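Local atomic coordinates of nitrogenase molybdenum-iron protein beta chain (Clostridium pasteurianum, PDB entry 4WES), a protein that forms, with the alpha chain, the molybdenum-iron component of nitrogenase, which reduces dinitrogen to ammonium, and shares an [8Fe-7S] cluster with that chain. Residues C23-L33 and H52-F60; D98-E109 and G131-Y142. All blocks are in the same frame, centred on the assembly; numbering follows the deposited sequence.

Contact 1 (C23-L33 and H52-F60); sequences CQPVGAMYAAL and HRTVLSRHF. With CLF (Fe(8)-S(7) cluster), chain H.
His52 brings its imidazole slantwise across Pro25 and Val26 at the start of helix 24-33. Pro25 CB stands 3.5 Å from His52 ND1, oblique to the ring, and Val26 CB is 4.0 Å from His52 CB. With CG anti to the carbonyl carbon (chi1 -58°), the ring runs on toward the [8Fe-7S] cluster, where cluster sulfur S4B lies at the ring edge, 3.4 Å from His52 NE2. Cys23, just ahead of the helix, binds cluster iron FE7 through SG at 2.3 Å. The short helical segments 24-33 and 52-60 are inclined at 63°, both contributing to the wall of the cluster pocket at one end, while Tyr82 of the alpha chain meets the His52 ring. Further along, Leu56 is a knob in a hole made by Val26, Met29, Tyr30 and Leu33. Its branches divide the work: CD1 meets Met29 SD at 3.9 Å and faces Leu33 CD1 tip to tip, whereas CD2 approaches Tyr30 CD1. Val26 CG2 fits between His52 O, Val55 CG1 and Leu56 CG. Met29 is extended until chi3 (-69°) bends its methyl back, bringing CE within 3.7 Å of His52 CB.

Contact 2 (D98-E109 and G131-Y142); sequences DIIAVHTTCLSE and GKLVIHTNTPSY. With CLF (Fe(8)-S(7) cluster), chain H.
Glu109 overlaps Pro140 and Asn138, its CG 3.7 Å from Pro140 CA. A bend at chi2 (-66°) turns the carboxylate toward Asn138, and the amide and carboxylate planes stand nearly perpendicular. Asn138 ND2 reaches the syn lone pair of Glu109 OE2 at 2.8 Å, in a nearly straight bond, while Thr104 OG1 donates to the anti side of the same oxygen. Thr104 OG1 in turn accepts from Thr139 N, and Thr139 OG1 donates to Thr104 O at 2.7 Å from above the carbonyl plane. This polar network takes over where the parallel pairing of strands 99-104 and 133-136 ends. Along the strands, backbone bonds alternate from Leu133 N to Asp98 O as far as Thr137 N to Val102 O. Ile99 CD1 touches Ile135 CG2 at 3.9 Å on the face covered by helices 24-33 and 146-161; Val102 CG2 meets Val134 CG1 on the other. At the start of the strands, away from the cluster, Lys132 NZ forms a salt bridge with Asp98 OD1, and also bonds to Asn96 OD1, while Asp98 OD2 is held by Asn37. Beyond the strands, Thr105 OG1 caps helix 106-111 at Leu107 N, and Tyr142 turns its ring edge to Cys106 CB. Cys106 SG binds cluster iron FE6 at 2.4 Å. In the conformer of Ser141 described, one of two, its OG lies 2.0 Å from FE6. There the iron has a thiolate and a serine oxygen as ligands, a mixed pair whose harder oxygen donor would be expected to favour a more oxidised cluster.

Overall arrangement
Both segments of contact 1 come before those of contact 2 in the chain, and the contact centres lie 13 Å apart. They belong to one alpha/beta unit: strand 38-43, which falls between the segments of contact 1, pairs with strand 99-104 of contact 2 in a parallel four-stranded sheet, and helix 24-33 packs over that sheet. The two contacts touch directly, Pro25 CG lying 3.4 Å from Thr104 O and Cys23 CB lying 3.4 Å from Ser141 CB. Both supply ligands to the same cluster, with Cys48 adding another from this chain. The example illustrates how ligands distant in sequence are gathered beyond the C-terminal ends of the strands, here facing the alpha chain that shares the cluster.

Contact 1 (C23-L33 and H52-F60)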
loop_
_atom_site.group_PDB
_atom_site.type_symbol
_atom_site.label_atom_id
_atom_site.label_comp_id
_atom_site.label_asym_id
_atom_site.label_seq_id
_atom_site.Cartn_x
_atom_site.Cartn_y
_atom_site.Cartn_z
ATOM N N CYS B 23 -13.158 10.922 23.588
ATOM C CA CYS B 23 -13.562 12.088 24.384
ATOM C C CYS B 23 -12.674 13.299 24.175
ATOM O O CYS B 23 -11.533 13.234 23.692
ATOM C CB CYS B 23 -13.658 11.737 25.870
ATOM S SG CYS B 23 -12.182 11.001 26.625
ATOM N N GLN B 24 -13.180 14.450 24.613
ATOM C CA GLN B 24 -12.504 15.743 24.427
ATOM C C GLN B 24 -11.013 15.792 24.790
ATOM O O GLN B 24 -10.257 16.395 24.009
ATOM C CB GLN B 24 -13.177 16.876 25.238
ATOM C CG GLN B 24 -14.555 17.255 24.757
ATOM C CD GLN B 24 -14.879 18.719 25.027
ATOM O OE1 GLN B 24 -13.983 19.564 25.178
ATOM N NE2 GLN B 24 -16.160 19.029 25.002
ATOM N N PRO B 25 -10.586 15.296 25.962
ATOM C CA PRO B 25 -9.255 15.717 26.420
ATOM C C PRO B 25 -8.091 15.408 25.495
ATOM O O PRO B 25 -7.174 16.229 25.409
ATOM C CB PRO B 25 -9.143 15.069 27.792
ATOM C CG PRO B 25 -10.597 15.010 28.280
ATOM C CD PRO B 25 -11.340 14.600 27.043
ATOM N N VAL B 26 -8.066 14.250 24.827
ATOM C CA VAL B 26 -6.916 13.998 23.952
ATOM C C VAL B 26 -6.828 15.056 22.840
ATOM O O VAL B 26 -5.723 15.347 22.367
ATOM C CB VAL B 26 -6.892 12.573 23.371
ATOM C CG1 VAL B 26 -7.941 12.347 22.287
ATOM C CG2 VAL B 26 -5.498 12.233 22.862
ATOM N N GLY B 27 -7.959 15.581 22.393
ATOM C CA GLY B 27 -7.910 16.644 21.394
ATOM C C GLY B 27 -7.246 17.897 21.919
ATOM O O GLY B 27 -6.519 18.564 21.196
ATOM N N ALA B 28 -7.540 18.243 23.157
ATOM C CA ALA B 28 -6.882 19.371 23.816
ATOM C C ALA B 28 -5.402 19.091 24.046
ATOM O O ALA B 28 -4.565 20.015 23.920
ATOM C CB ALA B 28 -7.580 19.687 25.139
ATOM N N MET B 29 -5.051 17.851 24.415
ATOM C CA MET B 29 -3.665 17.467 24.600
ATOM C C MET B 29 -2.894 17.619 23.279
ATOM O O MET B 29 -1.773 18.152 23.269
ATOM C CB MET B 29 -3.626 16.031 25.137
ATOM C CG MET B 29 -2.248 15.534 25.473
ATOM S SD MET B 29 -2.202 13.859 26.136
ATOM C CE MET B 29 -2.978 14.110 27.739
ATOM N N TYR B 30 -3.475 17.150 22.182
ATOM C CA TYR B 30 -2.879 17.278 20.883
ATOM C C TYR B 30 -2.665 18.747 20.502
ATOM O O TYR B 30 -1.586 19.133 20.057
ATOM C CB TYR B 30 -3.763 16.548 19.859
ATOM C CG TYR B 30 -3.236 16.595 18.447
ATOM C CD1 TYR B 30 -2.159 15.821 18.073
ATOM C CD2 TYR B 30 -3.791 17.431 17.476
ATOM C CE1 TYR B 30 -1.641 15.883 16.797
ATOM C CE2 TYR B 30 -3.310 17.478 16.198
ATOM C CZ TYR B 30 -2.224 16.704 15.842
ATOM O OH TYR B 30 -1.654 16.753 14.594
ATOM N N ALA B 31 -3.699 19.549 20.664
ATOM C CA ALA B 31 -3.553 20.989 20.405
ATOM C C ALA B 31 -2.430 21.604 21.216
ATOM O O ALA B 31 -1.654 22.440 20.691
ATOM C CB ALA B 31 -4.886 21.698 20.670
ATOM N N ALA B 32 -2.353 21.275 22.500
ATOM C CA ALA B 32 -1.334 21.813 23.355
ATOM C C ALA B 32 0.087 21.420 22.923
ATOM O O ALA B 32 1.026 22.209 23.030
ATOM C CB ALA B 32 -1.571 21.404 24.790
ATOM N N LEU B 33 0.229 20.190 22.439
ATOM C CA LEU B 33 1.518 19.761 21.898
ATOM C C LEU B 33 1.895 20.540 20.630
ATOM O O LEU B 33 3.032 20.469 20.167
ATOM C CB LEU B 33 1.534 18.256 21.658
ATOM C CG LEU B 33 1.576 17.435 22.941
ATOM C CD1 LEU B 33 1.361 15.954 22.642
ATOM C CD2 LEU B 33 2.887 17.591 23.702
ATOM N N HIS B 52 -4.777 9.011 27.367
ATOM C CA HIS B 52 -4.718 10.022 26.277
ATOM C C HIS B 52 -3.310 10.143 25.725
ATOM O O HIS B 52 -3.110 10.200 24.504
ATOM C CB HIS B 52 -5.302 11.352 26.789
ATOM C CG HIS B 52 -6.714 11.178 27.271
ATOM N ND1 HIS B 52 -7.337 12.130 28.035
ATOM C CD2 HIS B 52 -7.548 10.115 27.186
ATOM C CE1 HIS B 52 -8.518 11.664 28.385
ATOM N NE2 HIS B 52 -8.671 10.443 27.890
ATOM N N ARG B 53 -2.320 10.167 26.606
ATOM C CA ARG B 53 -0.930 10.078 26.159
ATOM C C ARG B 53 -0.693 8.830 25.344
ATOM O O ARG B 53 0.010 8.819 24.338
ATOM C CB ARG B 53 0.016 10.061 27.377
ATOM C CG ARG B 53 0.062 11.396 28.130
ATOM C CD ARG B 53 0.930 11.269 29.369
ATOM N NE ARG B 53 2.318 11.034 28.962
ATOM C CZ ARG B 53 3.232 10.396 29.667
ATOM N NH1 ARG B 53 2.989 9.977 30.888
ATOM N NH2 ARG B 53 4.422 10.181 29.120
ATOM N N THR B 54 -1.269 7.711 25.809
ATOM C CA THR B 54 -1.059 6.420 25.171
ATOM C C THR B 54 -1.548 6.380 23.757
ATOM O O THR B 54 -0.866 5.840 22.862
ATOM C CB THR B 54 -1.691 5.300 26.036
ATOM O OG1 THR B 54 -0.936 5.192 27.255
ATOM C CG2 THR B 54 -1.708 3.968 25.342
ATOM N N VAL B 55 -2.760 6.888 23.504
ATOM C CA VAL B 55 -3.296 6.788 22.143
ATOM C C VAL B 55 -2.416 7.602 21.181
ATOM O O VAL B 55 -2.205 7.212 20.043
ATOM C CB VAL B 55 -4.788 7.146 22.064
ATOM C CG1 VAL B 55 -5.028 8.611 22.320
ATOM C CG2 VAL B 55 -5.374 6.729 20.725
ATOM N N LEU B 56 -1.928 8.761 21.632
ATOM C CA LEU B 56 -1.032 9.548 20.792
ATOM C C LEU B 56 0.252 8.783 20.465
ATOM O O LEU B 56 0.697 8.824 19.306
ATOM C CB LEU B 56 -0.739 10.877 21.464
ATOM C CG LEU B 56 -1.933 11.844 21.571
ATOM C CD1 LEU B 56 -1.568 13.051 22.420
ATOM C CD2 LEU B 56 -2.417 12.299 20.193
ATOM N N SER B 57 0.849 8.106 21.444
ATOM C CA SER B 57 2.042 7.319 21.150
ATOM C C SER B 57 1.735 6.137 20.236
ATOM O O SER B 57 2.568 5.792 19.377
ATOM C CB SER B 57 2.701 6.818 22.421
ATOM O OG SER B 57 3.299 7.874 23.150
ATOM N N ARG B 58 0.573 5.501 20.405
ATOM C CA ARG B 58 0.219 4.381 19.522
ATOM C C ARG B 58 0.012 4.804 18.071
ATOM O O ARG B 58 0.288 4.032 17.145
ATOM C CB ARG B 58 -1.043 3.669 20.059
ATOM C CG ARG B 58 -0.792 2.897 21.309
ATOM C CD ARG B 58 -2.108 2.375 21.925
ATOM N NE ARG B 58 -1.838 1.439 23.019
ATOM C CZ ARG B 58 -2.724 1.122 23.965
ATOM N NH1 ARG B 58 -3.981 1.560 23.885
ATOM N NH2 ARG B 58 -2.336 0.352 24.964
ATOM N N HIS B 59 -0.526 6.009 17.867
ATOM C CA HIS B 59 -0.775 6.554 16.541
ATOM C C HIS B 59 0.531 7.014 15.893
ATOM O O HIS B 59 0.821 6.665 14.756
ATOM C CB HIS B 59 -1.800 7.706 16.657
ATOM C CG HIS B 59 -2.078 8.413 15.374
ATOM N ND1 HIS B 59 -3.182 8.156 14.601
ATOM C CD2 HIS B 59 -1.439 9.456 14.808
ATOM C CE1 HIS B 59 -3.173 8.986 13.581
ATOM N NE2 HIS B 59 -2.132 9.781 13.686
ATOM N N PHE B 60 1.301 7.835 16.597
ATOM C CA PHE B 60 2.473 8.494 16.007
ATOM C C PHE B 60 3.767 7.708 16.169
ATOM O O PHE B 60 4.761 8.074 15.519
ATOM C CB PHE B 60 2.637 9.886 16.624
ATOM C CG PHE B 60 1.615 10.863 16.143
ATOM C CD1 PHE B 60 1.643 11.303 14.829
ATOM C CD2 PHE B 60 0.617 11.359 16.984
ATOM C CE1 PHE B 60 0.677 12.174 14.343
ATOM C CE2 PHE B 60 -0.339 12.240 16.498
ATOM C CZ PHE B 60 -0.307 12.637 15.168
HETATM FE FE1 CLF H . -11.947 8.483 35.175
HETATM FE FE2 CLF H . -10.289 8.691 33.319
HETATM FE FE3 CLF H . -10.333 6.276 34.660
HETATM FE FE4 CLF H . -12.332 7.063 33.006
HETATM S S1 CLF H . -12.645 9.428 33.100
HETATM S S2A CLF H . -9.640 8.329 35.489
HETATM S S4A CLF H . -10.190 6.577 32.402
HETATM S S3A CLF H . -12.613 6.248 35.153
HETATM FE FE5 CLF H . -13.333 8.227 29.917
HETATM FE FE6 CLF H . -14.290 11.598 30.809
HETATM FE FE7 CLF H . -12.557 10.649 28.896
HETATM FE FE8 CLF H . -11.429 10.408 31.326
HETATM S S2B CLF H . -14.680 9.883 29.338
HETATM S S3B CLF H . -12.144 12.360 30.402
HETATM S S4B CLF H . -11.178 8.923 29.566
#

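Contact 2 (D98-E109 and G131-Y142)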
loop_
_atom_site.group_PDB
_atom_site.type_symbol
_atom_site.label_atom_id
_atom_site.label_comp_id
_atom_site.label_asym_id
_atom_site.label_seq_id
_atom_site.Cartn_x
_atom_site.Cartn_y
_atom_site.Cartn_z
ATOM N N ASP B 98 7.804 26.253 29.167
ATOM C CA ASP B 98 7.555 27.705 29.127
ATOM C C ASP B 98 6.076 28.017 29.410
ATOM O O ASP B 98 5.736 29.116 29.858
ATOM C CB ASP B 98 7.988 28.296 27.792
ATOM C CG ASP B 98 9.488 28.316 27.624
ATOM O OD1 ASP B 98 10.221 28.119 28.611
ATOM O OD2 ASP B 98 9.927 28.527 26.482
ATOM N N ILE B 99 5.202 27.045 29.105
ATOM C CA ILE B 99 3.768 27.201 29.253
ATOM C C ILE B 99 3.166 25.856 29.630
ATOM O O ILE B 99 3.519 24.832 29.061
ATOM C CB ILE B 99 3.133 27.804 27.979
ATOM C CG1 ILE B 99 1.635 27.996 28.148
ATOM C CG2 ILE B 99 3.464 27.003 26.724
ATOM C CD1 ILE B 99 1.005 28.838 27.052
ATOM N N ILE B 100 2.278 25.887 30.624
ATOM C CA ILE B 100 1.453 24.739 30.987
ATOM C C ILE B 100 0.068 24.987 30.405
ATOM O O ILE B 100 -0.535 26.013 30.680
ATOM C CB ILE B 100 1.384 24.556 32.513
ATOM C CG1 ILE B 100 2.781 24.337 33.107
ATOM C CG2 ILE B 100 0.447 23.409 32.857
ATOM C CD1 ILE B 100 2.796 24.276 34.611
ATOM N N ALA B 101 -0.424 24.042 29.589
ATOM C CA ALA B 101 -1.739 24.194 28.990
ATOM C C ALA B 101 -2.670 23.159 29.617
ATOM O O ALA B 101 -2.594 21.975 29.330
ATOM C CB ALA B 101 -1.682 24.002 27.497
ATOM N N VAL B 102 -3.530 23.644 30.501
ATOM C CA VAL B 102 -4.421 22.792 31.295
ATOM C C VAL B 102 -5.719 22.509 30.539
ATOM O O VAL B 102 -6.338 23.419 29.978
ATOM C CB VAL B 102 -4.770 23.507 32.621
ATOM C CG1 VAL B 102 -5.707 22.627 33.444
ATOM C CG2 VAL B 102 -3.498 23.816 33.404
ATOM N N HIS B 103 -6.143 21.244 30.562
ATOM C CA HIS B 103 -7.484 20.894 30.163
ATOM C C HIS B 103 -8.097 20.057 31.300
ATOM O O HIS B 103 -7.405 19.743 32.286
ATOM C CB HIS B 103 -7.495 20.139 28.817
ATOM C CG HIS B 103 -6.735 18.843 28.842
ATOM N ND1 HIS B 103 -5.438 18.721 28.398
ATOM C CD2 HIS B 103 -7.075 17.616 29.311
ATOM C CE1 HIS B 103 -5.048 17.460 28.550
ATOM N NE2 HIS B 103 -6.016 16.780 29.115
ATOM N N THR B 104 -9.393 19.754 31.185
ATOM C CA THR B 104 -10.101 19.120 32.285
ATOM C C THR B 104 -10.653 17.767 31.848
ATOM O O THR B 104 -10.474 17.353 30.728
ATOM C CB THR B 104 -11.179 20.048 32.832
ATOM O OG1 THR B 104 -12.102 20.329 31.785
ATOM C CG2 THR B 104 -10.568 21.337 33.367
ATOM N N THR B 105 -11.313 17.094 32.759
ATOM C CA THR B 105 -11.925 15.804 32.487
ATOM C C THR B 105 -13.364 15.796 32.934
ATOM O O THR B 105 -13.817 16.725 33.578
ATOM C CB THR B 105 -11.186 14.633 33.174
ATOM O OG1 THR B 105 -11.463 14.625 34.573
ATOM C CG2 THR B 105 -9.669 14.679 32.940
ATOM N N CYS B 106 -14.085 14.707 32.638
ATOM C CA CYS B 106 -15.434 14.610 33.186
ATOM C C CYS B 106 -15.464 14.717 34.709
ATOM O O CYS B 106 -16.464 15.182 35.253
ATOM C CB CYS B 106 -16.067 13.290 32.778
ATOM S SG CYS B 106 -15.056 11.804 33.039
ATOM N N LEU B 107 -14.396 14.305 35.398
ATOM C CA LEU B 107 -14.385 14.373 36.858
ATOM C C LEU B 107 -14.358 15.823 37.328
ATOM O O LEU B 107 -15.212 16.248 38.123
ATOM C CB LEU B 107 -13.159 13.659 37.399
ATOM C CG LEU B 107 -13.007 13.642 38.911
ATOM C CD1 LEU B 107 -14.266 13.174 39.642
ATOM C CD2 LEU B 107 -11.809 12.825 39.333
ATOM N N SER B 108 -13.374 16.596 36.862
ATOM C CA SER B 108 -13.282 17.968 37.336
ATOM C C SER B 108 -14.461 18.813 36.849
ATOM O O SER B 108 -14.871 19.745 37.556
ATOM C CB SER B 108 -11.928 18.556 36.975
ATOM O OG SER B 108 -11.575 18.294 35.623
ATOM N N GLU B 109 -15.008 18.522 35.676
ATOM C CA GLU B 109 -16.165 19.237 35.185
ATOM C C GLU B 109 -17.426 18.874 36.003
ATOM O O GLU B 109 -18.232 19.755 36.339
ATOM C CB GLU B 109 -16.356 18.982 33.703
ATOM C CG GLU B 109 -15.233 19.593 32.844
ATOM C CD GLU B 109 -15.206 21.111 32.877
ATOM O OE1 GLU B 109 -16.277 21.712 33.004
ATOM O OE2 GLU B 109 -14.111 21.686 32.821
ATOM N N GLY B 131 8.064 35.035 33.418
ATOM C CA GLY B 131 8.264 34.587 32.049
ATOM C C GLY B 131 7.547 33.305 31.687
ATOM O O GLY B 131 7.535 32.928 30.524
ATOM N N LYS B 132 6.965 32.644 32.682
ATOM C CA LYS B 132 6.246 31.389 32.449
ATOM C C LYS B 132 4.764 31.665 32.436
ATOM O O LYS B 132 4.284 32.639 33.023
ATOM C CB LYS B 132 6.539 30.360 33.546
ATOM C CG LYS B 132 8.011 30.055 33.706
ATOM C CD LYS B 132 8.600 29.366 32.498
ATOM C CE LYS B 132 9.977 28.800 32.783
ATOM N NZ LYS B 132 10.524 28.030 31.656
ATOM N N LEU B 133 4.011 30.740 31.825
ATOM C CA LEU B 133 2.580 30.917 31.676
ATOM C C LEU B 133 1.812 29.656 32.039
ATOM O O LEU B 133 2.278 28.531 31.796
ATOM C CB LEU B 133 2.232 31.283 30.232
ATOM C CG LEU B 133 2.787 32.601 29.726
ATOM C CD1 LEU B 133 2.637 32.753 28.236
ATOM C CD2 LEU B 133 2.110 33.753 30.450
ATOM N N VAL B 134 0.609 29.843 32.578
ATOM C CA VAL B 134 -0.384 28.753 32.752
ATOM C C VAL B 134 -1.681 29.201 32.113
ATOM O O VAL B 134 -2.215 30.256 32.448
ATOM C CB VAL B 134 -0.633 28.437 34.246
ATOM C CG1 VAL B 134 -1.670 27.314 34.370
ATOM C CG2 VAL B 134 0.660 28.059 34.963
ATOM N N ILE B 135 -2.147 28.412 31.149
ATOM C CA ILE B 135 -3.401 28.667 30.487
ATOM C C ILE B 135 -4.329 27.467 30.670
ATOM O O ILE B 135 -3.891 26.403 31.103
ATOM C CB ILE B 135 -3.197 28.978 28.984
ATOM C CG1 ILE B 135 -2.792 27.770 28.153
ATOM C CG2 ILE B 135 -2.182 30.110 28.820
ATOM C CD1 ILE B 135 -2.903 28.007 26.676
ATOM N N HIS B 136 -5.603 27.634 30.349
ATOM C CA HIS B 136 -6.533 26.505 30.481
ATOM C C HIS B 136 -7.665 26.578 29.479
ATOM O O HIS B 136 -7.987 27.647 28.936
ATOM C CB HIS B 136 -7.147 26.406 31.893
ATOM C CG HIS B 136 -8.418 27.172 32.064
ATOM N ND1 HIS B 136 -8.477 28.545 32.236
ATOM C CD2 HIS B 136 -9.689 26.733 32.076
ATOM C CE1 HIS B 136 -9.741 28.912 32.345
ATOM N NE2 HIS B 136 -10.496 27.833 32.244
ATOM N N THR B 137 -8.280 25.412 29.265
ATOM C CA THR B 137 -9.606 25.299 28.703
ATOM C C THR B 137 -10.412 24.303 29.539
ATOM O O THR B 137 -9.874 23.685 30.440
ATOM C CB THR B 137 -9.596 24.906 27.219
ATOM O OG1 THR B 137 -10.917 24.993 26.698
ATOM C CG2 THR B 137 -9.053 23.536 27.015
ATOM N N ASN B 138 -11.709 24.226 29.256
ATOM C CA ASN B 138 -12.617 23.273 29.905
ATOM C C ASN B 138 -13.090 22.277 28.869
ATOM O O ASN B 138 -13.617 22.668 27.811
ATOM C CB ASN B 138 -13.824 24.007 30.521
ATOM C CG ASN B 138 -13.410 24.944 31.627
ATOM O OD1 ASN B 138 -13.098 26.134 31.386
ATOM N ND2 ASN B 138 -13.355 24.429 32.845
ATOM N N THR B 139 -12.889 21.004 29.154
ATOM C CA THR B 139 -13.093 19.912 28.192
ATOM C C THR B 139 -13.906 18.759 28.787
ATOM O O THR B 139 -13.410 17.649 28.946
ATOM C CB THR B 139 -11.731 19.434 27.656
ATOM O OG1 THR B 139 -10.821 19.193 28.730
ATOM C CG2 THR B 139 -11.124 20.467 26.735
ATOM N N PRO B 140 -15.181 19.021 29.091
ATOM C CA PRO B 140 -16.045 17.940 29.584
ATOM C C PRO B 140 -16.230 16.837 28.573
ATOM O O PRO B 140 -16.699 17.061 27.470
ATOM C CB PRO B 140 -17.363 18.642 29.858
ATOM C CG PRO B 140 -17.376 19.821 28.926
ATOM C CD PRO B 140 -15.923 20.269 28.876
ATOM N N SER B 141 -15.894 15.617 28.973
ATOM C CA SER B 141 -15.893 14.506 28.027
ATOM C C SER B 141 -17.285 14.015 27.646
ATOM O O SER B 141 -17.440 13.273 26.657
ATOM C CB SER B 141 -15.082 13.342 28.569
ATOM O OG SER B 141 -15.357 13.067 29.906
ATOM N N TYR B 142 -18.281 14.393 28.424
ATOM C CA TYR B 142 -19.663 14.108 28.112
ATOM C C TYR B 142 -20.259 15.089 27.101
ATOM O O TYR B 142 -21.422 14.957 26.765
ATOM C CB TYR B 142 -20.460 14.042 29.402
ATOM C CG TYR B 142 -20.228 15.170 30.367
ATOM C CD1 TYR B 142 -19.365 15.005 31.441
ATOM C CD2 TYR B 142 -20.861 16.400 30.241
ATOM C CE1 TYR B 142 -19.145 16.024 32.344
ATOM C CE2 TYR B 142 -20.670 17.420 31.152
ATOM C CZ TYR B 142 -19.817 17.221 32.230
ATOM O OH TYR B 142 -19.600 18.223 33.152
HETATM FE FE1 CLF H . -11.947 8.483 35.175
HETATM FE FE2 CLF H . -10.289 8.691 33.319
HETATM FE FE3 CLF H . -10.333 6.276 34.660
HETATM FE FE4 CLF H . -12.332 7.063 33.006
HETATM S S1 CLF H . -12.645 9.428 33.100
HETATM S S2A CLF H . -9.640 8.329 35.489
HETATM S S4A CLF H . -10.190 6.577 32.402
HETATM S S3A CLF H . -12.613 6.248 35.153
HETATM FE FE5 CLF H . -13.333 8.227 29.917
HETATM FE FE6 CLF H . -14.290 11.598 30.809
HETATM FE FE7 CLF H . -12.557 10.649 28.896
HETATM FE FE8 CLF H . -11.429 10.408 31.326
HETATM S S2B CLF H . -14.680 9.883 29.338
HETATM S S3B CLF H . -12.144 12.360 30.402
HETATM S S4B CLF H . -11.178 8.923 29.566
#